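Local coordinates for putative HpcE protein (Mycolicibacterium smegmatis, PDB 6V77) that is of unknown function but belongs to the fumarylacetoacetate hydrolase (FAH) family and holds a zinc ion among acidic side chains, at residues V118-E123 against D259-Y264; Q151-R156 against R253-G258. All coordinates share one frame; numbering follows the deposited sequence.

Contact 1: V118-E123 against D259-Y264. With ZN (zinc ion), chain L.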
loop_
_atom_site.group_PDB
_atom_site.type_symbol
_atom_site.label_atom_id
_atom_site.label_comp_id
_atom_site.label_asym_id
_atom_site.label_seq_id
_atom_site.Cartn_x
_atom_site.Cartn_y
_atom_site.Cartn_z
ATOM N N VAL B 118 -13.199 -0.684 -18.443
ATOM C CA VAL B 118 -13.076 0.176 -17.268
ATOM C C VAL B 118 -14.458 0.413 -16.668
ATOM O O VAL B 118 -15.389 0.853 -17.354
ATOM C CB VAL B 118 -12.379 1.498 -17.622
ATOM C CG1 VAL B 118 -12.266 2.355 -16.410
ATOM C CG2 VAL B 118 -10.979 1.212 -18.210
ATOM N N ASP B 119 -14.575 0.145 -15.375
ATOM C CA ASP B 119 -15.850 0.073 -14.689
ATOM C C ASP B 119 -15.848 1.067 -13.534
ATOM O O ASP B 119 -14.790 1.394 -12.985
ATOM C CB ASP B 119 -16.070 -1.341 -14.183
ATOM C CG ASP B 119 -17.517 -1.677 -13.961
ATOM O OD1 ASP B 119 -18.392 -0.788 -14.094
ATOM O OD2 ASP B 119 -17.771 -2.861 -13.668
ATOM N N TRP B 120 -17.039 1.545 -13.173
ATOM C CA TRP B 120 -17.242 2.539 -12.121
ATOM C C TRP B 120 -17.684 1.866 -10.826
ATOM O O TRP B 120 -18.349 0.825 -10.849
ATOM C CB TRP B 120 -18.314 3.550 -12.548
ATOM C CG TRP B 120 -19.623 2.873 -12.932
ATOM C CD1 TRP B 120 -20.660 2.560 -12.094
ATOM C CD2 TRP B 120 -20.004 2.400 -14.233
ATOM N NE1 TRP B 120 -21.662 1.940 -12.796
ATOM C CE2 TRP B 120 -21.282 1.821 -14.108
ATOM C CE3 TRP B 120 -19.387 2.413 -15.490
ATOM C CZ2 TRP B 120 -21.957 1.268 -15.184
ATOM C CZ3 TRP B 120 -20.068 1.859 -16.569
ATOM C CH2 TRP B 120 -21.341 1.298 -16.409
ATOM N N GLU B 121 -17.350 2.505 -9.686
ATOM C CA GLU B 121 -17.725 2.002 -8.354
ATOM C C GLU B 121 -17.728 3.194 -7.384
ATOM O O GLU B 121 -16.669 3.540 -6.853
ATOM C CB GLU B 121 -16.749 0.920 -7.866
ATOM C CG GLU B 121 -16.650 -0.371 -8.713
ATOM C CD GLU B 121 -16.025 -1.550 -7.969
ATOM O OE1 GLU B 121 -15.398 -1.317 -6.916
ATOM O OE2 GLU B 121 -16.176 -2.706 -8.408
ATOM N N VAL B 122 -18.895 3.801 -7.129
ATOM C CA VAL B 122 -18.944 4.853 -6.105
ATOM C C VAL B 122 -18.713 4.227 -4.739
ATOM O O VAL B 122 -19.234 3.145 -4.440
ATOM C CB VAL B 122 -20.279 5.629 -6.120
ATOM C CG1 VAL B 122 -21.493 4.708 -5.957
ATOM C CG2 VAL B 122 -20.303 6.690 -5.000
ATOM N N GLU B 123 -17.910 4.891 -3.896
ATOM C CA GLU B 123 -17.672 4.351 -2.562
ATOM C C GLU B 123 -17.578 5.461 -1.528
ATOM O O GLU B 123 -17.111 6.568 -1.816
ATOM C CB GLU B 123 -16.384 3.524 -2.497
ATOM C CG GLU B 123 -16.295 2.479 -3.599
ATOM C CD GLU B 123 -15.426 1.303 -3.257
ATOM O OE1 GLU B 123 -14.785 1.289 -2.186
ATOM O OE2 GLU B 123 -15.417 0.380 -4.077
ATOM N N ASP B 259 -17.549 9.636 -22.088
ATOM C CA ASP B 259 -18.491 9.456 -20.985
ATOM C C ASP B 259 -18.152 10.399 -19.840
ATOM O O ASP B 259 -16.982 10.646 -19.544
ATOM C CB ASP B 259 -18.463 8.016 -20.459
ATOM C CG ASP B 259 -19.236 7.056 -21.320
ATOM O OD1 ASP B 259 -19.962 7.520 -22.219
ATOM O OD2 ASP B 259 -19.107 5.831 -21.099
ATOM N N GLU B 260 -19.191 10.922 -19.195
ATOM C CA GLU B 260 -19.055 11.761 -18.012
ATOM C C GLU B 260 -19.688 11.033 -16.839
ATOM O O GLU B 260 -20.866 10.660 -16.894
ATOM C CB GLU B 260 -19.722 13.122 -18.213
ATOM C CG GLU B 260 -18.887 14.087 -19.014
ATOM C CD GLU B 260 -19.451 15.481 -18.970
ATOM O OE1 GLU B 260 -18.982 16.289 -18.142
ATOM O OE2 GLU B 260 -20.383 15.754 -19.753
ATOM N N LEU B 261 -18.912 10.851 -15.778
ATOM C CA LEU B 261 -19.316 10.054 -14.632
ATOM C C LEU B 261 -19.404 10.994 -13.442
ATOM O O LEU B 261 -18.381 11.522 -12.988
ATOM C CB LEU B 261 -18.310 8.936 -14.368
ATOM C CG LEU B 261 -18.497 8.085 -13.109
ATOM C CD1 LEU B 261 -19.712 7.194 -13.267
ATOM C CD2 LEU B 261 -17.239 7.254 -12.858
ATOM N N ARG B 262 -20.611 11.190 -12.933
ATOM C CA ARG B 262 -20.830 12.001 -11.746
ATOM C C ARG B 262 -20.991 11.061 -10.557
ATOM O O ARG B 262 -21.773 10.108 -10.612
ATOM C CB ARG B 262 -22.056 12.905 -11.923
ATOM C CG ARG B 262 -22.464 13.650 -10.641
ATOM C CD ARG B 262 -23.620 14.626 -10.898
ATOM N NE ARG B 262 -24.034 15.233 -9.643
ATOM C CZ ARG B 262 -24.966 14.725 -8.839
ATOM N NH1 ARG B 262 -25.617 13.618 -9.176
ATOM N NH2 ARG B 262 -25.258 15.338 -7.704
ATOM N N THR B 263 -20.237 11.317 -9.492
ATOM C CA THR B 263 -20.190 10.469 -8.313
ATOM C C THR B 263 -20.598 11.342 -7.131
ATOM O O THR B 263 -20.134 12.478 -7.030
ATOM C CB THR B 263 -18.769 9.915 -8.114
ATOM O OG1 THR B 263 -18.363 9.180 -9.276
ATOM C CG2 THR B 263 -18.663 9.014 -6.882
ATOM N N TYR B 264 -21.490 10.851 -6.266
ATOM C CA TYR B 264 -21.941 11.705 -5.163
ATOM C C TYR B 264 -22.240 10.907 -3.904
ATOM O O TYR B 264 -22.593 9.728 -3.952
ATOM C CB TYR B 264 -23.198 12.509 -5.543
ATOM C CG TYR B 264 -24.431 11.648 -5.734
ATOM C CD1 TYR B 264 -25.257 11.314 -4.655
ATOM C CD2 TYR B 264 -24.767 11.162 -6.990
ATOM C CE1 TYR B 264 -26.373 10.511 -4.833
ATOM C CE2 TYR B 264 -25.874 10.359 -7.172
ATOM C CZ TYR B 264 -26.676 10.041 -6.086
ATOM O OH TYR B 264 -27.781 9.244 -6.279
HETATM ZN ZN ZN L . -14.483 -1.411 -4.872
HETATM O O HOH W 1 -13.389 -1.273 -3.027
#

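Contact 2: Q151-R156 against R253-G258. With ZN (zinc ion), chain L; SO4 (sulfate ion), chain O.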
loop_
_atom_site.group_PDB
_atom_site.type_symbol
_atom_site.label_atom_id
_atom_site.label_comp_id
_atom_site.label_asym_id
_atom_site.label_seq_id
_atom_site.Cartn_x
_atom_site.Cartn_y
_atom_site.Cartn_z
ATOM N N GLN B 151 -14.111 7.010 -5.994
ATOM C CA GLN B 151 -14.384 6.057 -7.064
ATOM C C GLN B 151 -13.343 4.959 -6.963
ATOM O O GLN B 151 -12.156 5.252 -6.810
ATOM C CB GLN B 151 -14.290 6.709 -8.439
ATOM C CG GLN B 151 -15.623 7.248 -8.967
ATOM C CD GLN B 151 -16.591 6.150 -9.373
ATOM O OE1 GLN B 151 -16.182 5.054 -9.762
ATOM N NE2 GLN B 151 -17.894 6.451 -9.303
ATOM N N ASP B 152 -13.776 3.706 -7.017
ATOM C CA ASP B 152 -12.830 2.601 -7.200
ATOM C C ASP B 152 -12.909 2.164 -8.660
ATOM O O ASP B 152 -13.526 1.157 -9.004
ATOM C CB ASP B 152 -13.126 1.447 -6.247
ATOM C CG ASP B 152 -12.162 0.293 -6.418
ATOM O OD1 ASP B 152 -11.120 0.467 -7.094
ATOM O OD2 ASP B 152 -12.413 -0.793 -5.872
ATOM N N LEU B 153 -12.278 2.950 -9.535
ATOM C CA LEU B 153 -12.294 2.618 -10.956
ATOM C C LEU B 153 -11.498 1.340 -11.162
ATOM O O LEU B 153 -10.461 1.139 -10.529
ATOM C CB LEU B 153 -11.711 3.759 -11.787
ATOM C CG LEU B 153 -12.526 5.047 -11.661
ATOM C CD1 LEU B 153 -11.789 6.231 -12.264
ATOM C CD2 LEU B 153 -13.844 4.837 -12.399
ATOM N N SER B 154 -11.991 0.473 -12.042
ATOM C CA SER B 154 -11.510 -0.905 -12.115
ATOM C C SER B 154 -11.409 -1.336 -13.565
ATOM O O SER B 154 -12.421 -1.351 -14.268
ATOM C CB SER B 154 -12.459 -1.848 -11.359
ATOM O OG SER B 154 -12.704 -1.385 -10.021
ATOM N N GLU B 155 -10.219 -1.752 -13.997
ATOM C CA GLU B 155 -10.073 -2.352 -15.322
ATOM C C GLU B 155 -10.369 -3.845 -15.168
ATOM O O GLU B 155 -9.522 -4.616 -14.710
ATOM C CB GLU B 155 -8.683 -2.069 -15.893
ATOM C CG GLU B 155 -8.610 -2.268 -17.394
ATOM C CD GLU B 155 -8.707 -3.720 -17.742
ATOM O OE1 GLU B 155 -7.733 -4.450 -17.461
ATOM O OE2 GLU B 155 -9.771 -4.143 -18.229
ATOM N N ARG B 156 -11.577 -4.269 -15.577
ATOM C CA ARG B 156 -12.047 -5.600 -15.193
ATOM C C ARG B 156 -11.270 -6.725 -15.866
ATOM O O ARG B 156 -11.221 -7.833 -15.317
ATOM C CB ARG B 156 -13.531 -5.760 -15.504
ATOM C CG ARG B 156 -14.400 -4.754 -14.774
ATOM C CD ARG B 156 -14.409 -4.990 -13.249
ATOM N NE ARG B 156 -15.548 -4.279 -12.668
ATOM C CZ ARG B 156 -15.708 -4.007 -11.377
ATOM N NH1 ARG B 156 -14.791 -4.366 -10.475
ATOM N NH2 ARG B 156 -16.800 -3.354 -10.990
ATOM N N ARG B 253 -21.571 -3.180 -19.641
ATOM C CA ARG B 253 -21.322 -1.838 -20.148
ATOM C C ARG B 253 -20.100 -1.276 -19.445
ATOM O O ARG B 253 -19.988 -1.397 -18.228
ATOM C CB ARG B 253 -22.517 -0.920 -19.896
ATOM C CG ARG B 253 -22.293 0.517 -20.315
ATOM C CD ARG B 253 -23.320 1.440 -19.673
ATOM N NE ARG B 253 -23.248 2.782 -20.234
ATOM C CZ ARG B 253 -24.099 3.762 -19.950
ATOM N NH1 ARG B 253 -25.096 3.561 -19.096
ATOM N NH2 ARG B 253 -23.949 4.948 -20.524
ATOM N N PHE B 254 -19.189 -0.660 -20.192
ATOM C CA PHE B 254 -18.028 -0.057 -19.551
ATOM C C PHE B 254 -17.883 1.385 -20.010
ATOM O O PHE B 254 -18.537 1.837 -20.963
ATOM C CB PHE B 254 -16.770 -0.891 -19.834
ATOM C CG PHE B 254 -16.890 -2.290 -19.328
ATOM C CD1 PHE B 254 -16.861 -2.539 -17.962
ATOM C CD2 PHE B 254 -17.111 -3.345 -20.191
ATOM C CE1 PHE B 254 -17.008 -3.825 -17.466
ATOM C CE2 PHE B 254 -17.251 -4.642 -19.700
ATOM C CZ PHE B 254 -17.196 -4.873 -18.328
ATOM N N LEU B 255 -17.035 2.122 -19.304
ATOM C CA LEU B 255 -16.834 3.525 -19.643
ATOM C C LEU B 255 -16.244 3.649 -21.046
ATOM O O LEU B 255 -15.406 2.842 -21.471
ATOM C CB LEU B 255 -15.935 4.189 -18.597
ATOM C CG LEU B 255 -16.655 4.316 -17.254
ATOM C CD1 LEU B 255 -15.615 4.443 -16.108
ATOM C CD2 LEU B 255 -17.627 5.491 -17.277
ATOM N N ALA B 256 -16.739 4.622 -21.796
ATOM C CA ALA B 256 -16.311 4.827 -23.168
ATOM C C ALA B 256 -15.760 6.236 -23.304
ATOM O O ALA B 256 -16.071 7.103 -22.485
ATOM C CB ALA B 256 -17.478 4.612 -24.145
ATOM N N PRO B 257 -14.934 6.505 -24.321
ATOM C CA PRO B 257 -14.420 7.866 -24.486
ATOM C C PRO B 257 -15.571 8.856 -24.559
ATOM O O PRO B 257 -16.580 8.614 -25.226
ATOM C CB PRO B 257 -13.646 7.801 -25.807
ATOM C CG PRO B 257 -13.293 6.400 -25.965
ATOM C CD PRO B 257 -14.379 5.586 -25.327
ATOM N N GLY B 258 -15.418 9.966 -23.854
ATOM C CA GLY B 258 -16.438 10.983 -23.811
ATOM C C GLY B 258 -17.467 10.813 -22.718
ATOM O O GLY B 258 -18.202 11.767 -22.441
HETATM ZN ZN ZN L . -14.483 -1.411 -4.872
HETATM S S SO4 O . -14.970 -5.294 -6.500
HETATM O O1 SO4 O . -16.315 -5.801 -6.747
HETATM O O2 SO4 O . -14.311 -4.910 -7.750
HETATM O O3 SO4 O . -15.013 -4.118 -5.629
HETATM O O4 SO4 O . -14.192 -6.323 -5.811
HETATM O O HOH W 1 -13.389 -1.273 -3.027
#

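Contact 1: V118-E123 against D259-Y264
V122 and T263 meet methyl against methyl, their branches running alongside each other and pointing opposite ways. The pair V122 CG2 and T263 CG2 is tight at 3.4 Å, with each methyl anti to its own backbone N. Threonine suits this place because it has two unlike branches: CG2 faces the valine, while OG1 turns to Q151 NE2, which keeps the buried hydroxyl paired. Two residues earlier on the strand, L261 presents both methyls to the CB of W120, with CD2 at 3.9 Å from CB and CD1 at 4.0 Å. With the tryptophan CG between backbone N and carbonyl carbon (chi1 55°), CB stays against L261 while the ring heads off from 259-264, and its NE1 finds its polar partner at G244. The other side of 118-123 is acidic. E121 and E123 alternate with the apolar residues and send extended chains to the zinc ion, E121 OE1 and E123 OE2 each binding at 2.2 Å. Apolar and metal-binding faces thus share one short segment. The contact joins two sheets, strand 118-128 running beside 144-155 in one and strand 260-265 lying between 269-277 and 196-201 in the other; I201 and L197 close in on W120 and V122.

Contact 2: Q151-R156 against R253-G258
R156 NH1 donates to sulfate O2 over 2.8 Å, with O2 at the edge of the guanidinium and near its plane; the N-H...O angle is 136°. The rest of the guanidinium is engaged as well, NH2 in a salt bridge to E121 and NE in another to D119, which together should fix its rotation. Arginine suits the spot because its long chain, bent at chi2 (-67°), brings CG obliquely to 3.9 Å from F254 CE1 while its head serves anions. The two side chains run roughly perpendicular. Beyond them, L153 CD2 and L255 CD1 touch at 4.1 Å, also crosswise; these branched apolar chains join the 253-258 loop to the strand end, and F275 packs on both. D152 OD2 binds the zinc ion at 2.4 Å and takes a hydrogen bond from K171, while OD1 makes a salt bridge to K99; S154 OG donates to D152 O at 2.9 Å from above the carbonyl plane. The sulfate, probably from the crystallisation liquor, is also held by H82, K171 and Q159, and its O3 comes to 2.9 Å from the zinc. Such a cluster of donors beside a metal is consistent with a pocket suited to an anion.

How the contacts relate
After its N-terminal region the chain reaches 118-123, then turns back antiparallel as strand 144-155, which ends in 151-156. About a hundred residues later it returns through 253-258 and closes contact 2, and the very next residues, 259-264, close contact 1. Contact 2 is therefore nested inside the loop closed by contact 1, and the two returning segments are one continuous run. The contacts lie about 7 Å apart, centre to centre, with the neighbouring strands of one sheet supplying both first segments. Contact 1 ties that sheet to the five-stranded one, contact 2 ties it to the loop leading there, and the zinc ion takes ligands from both.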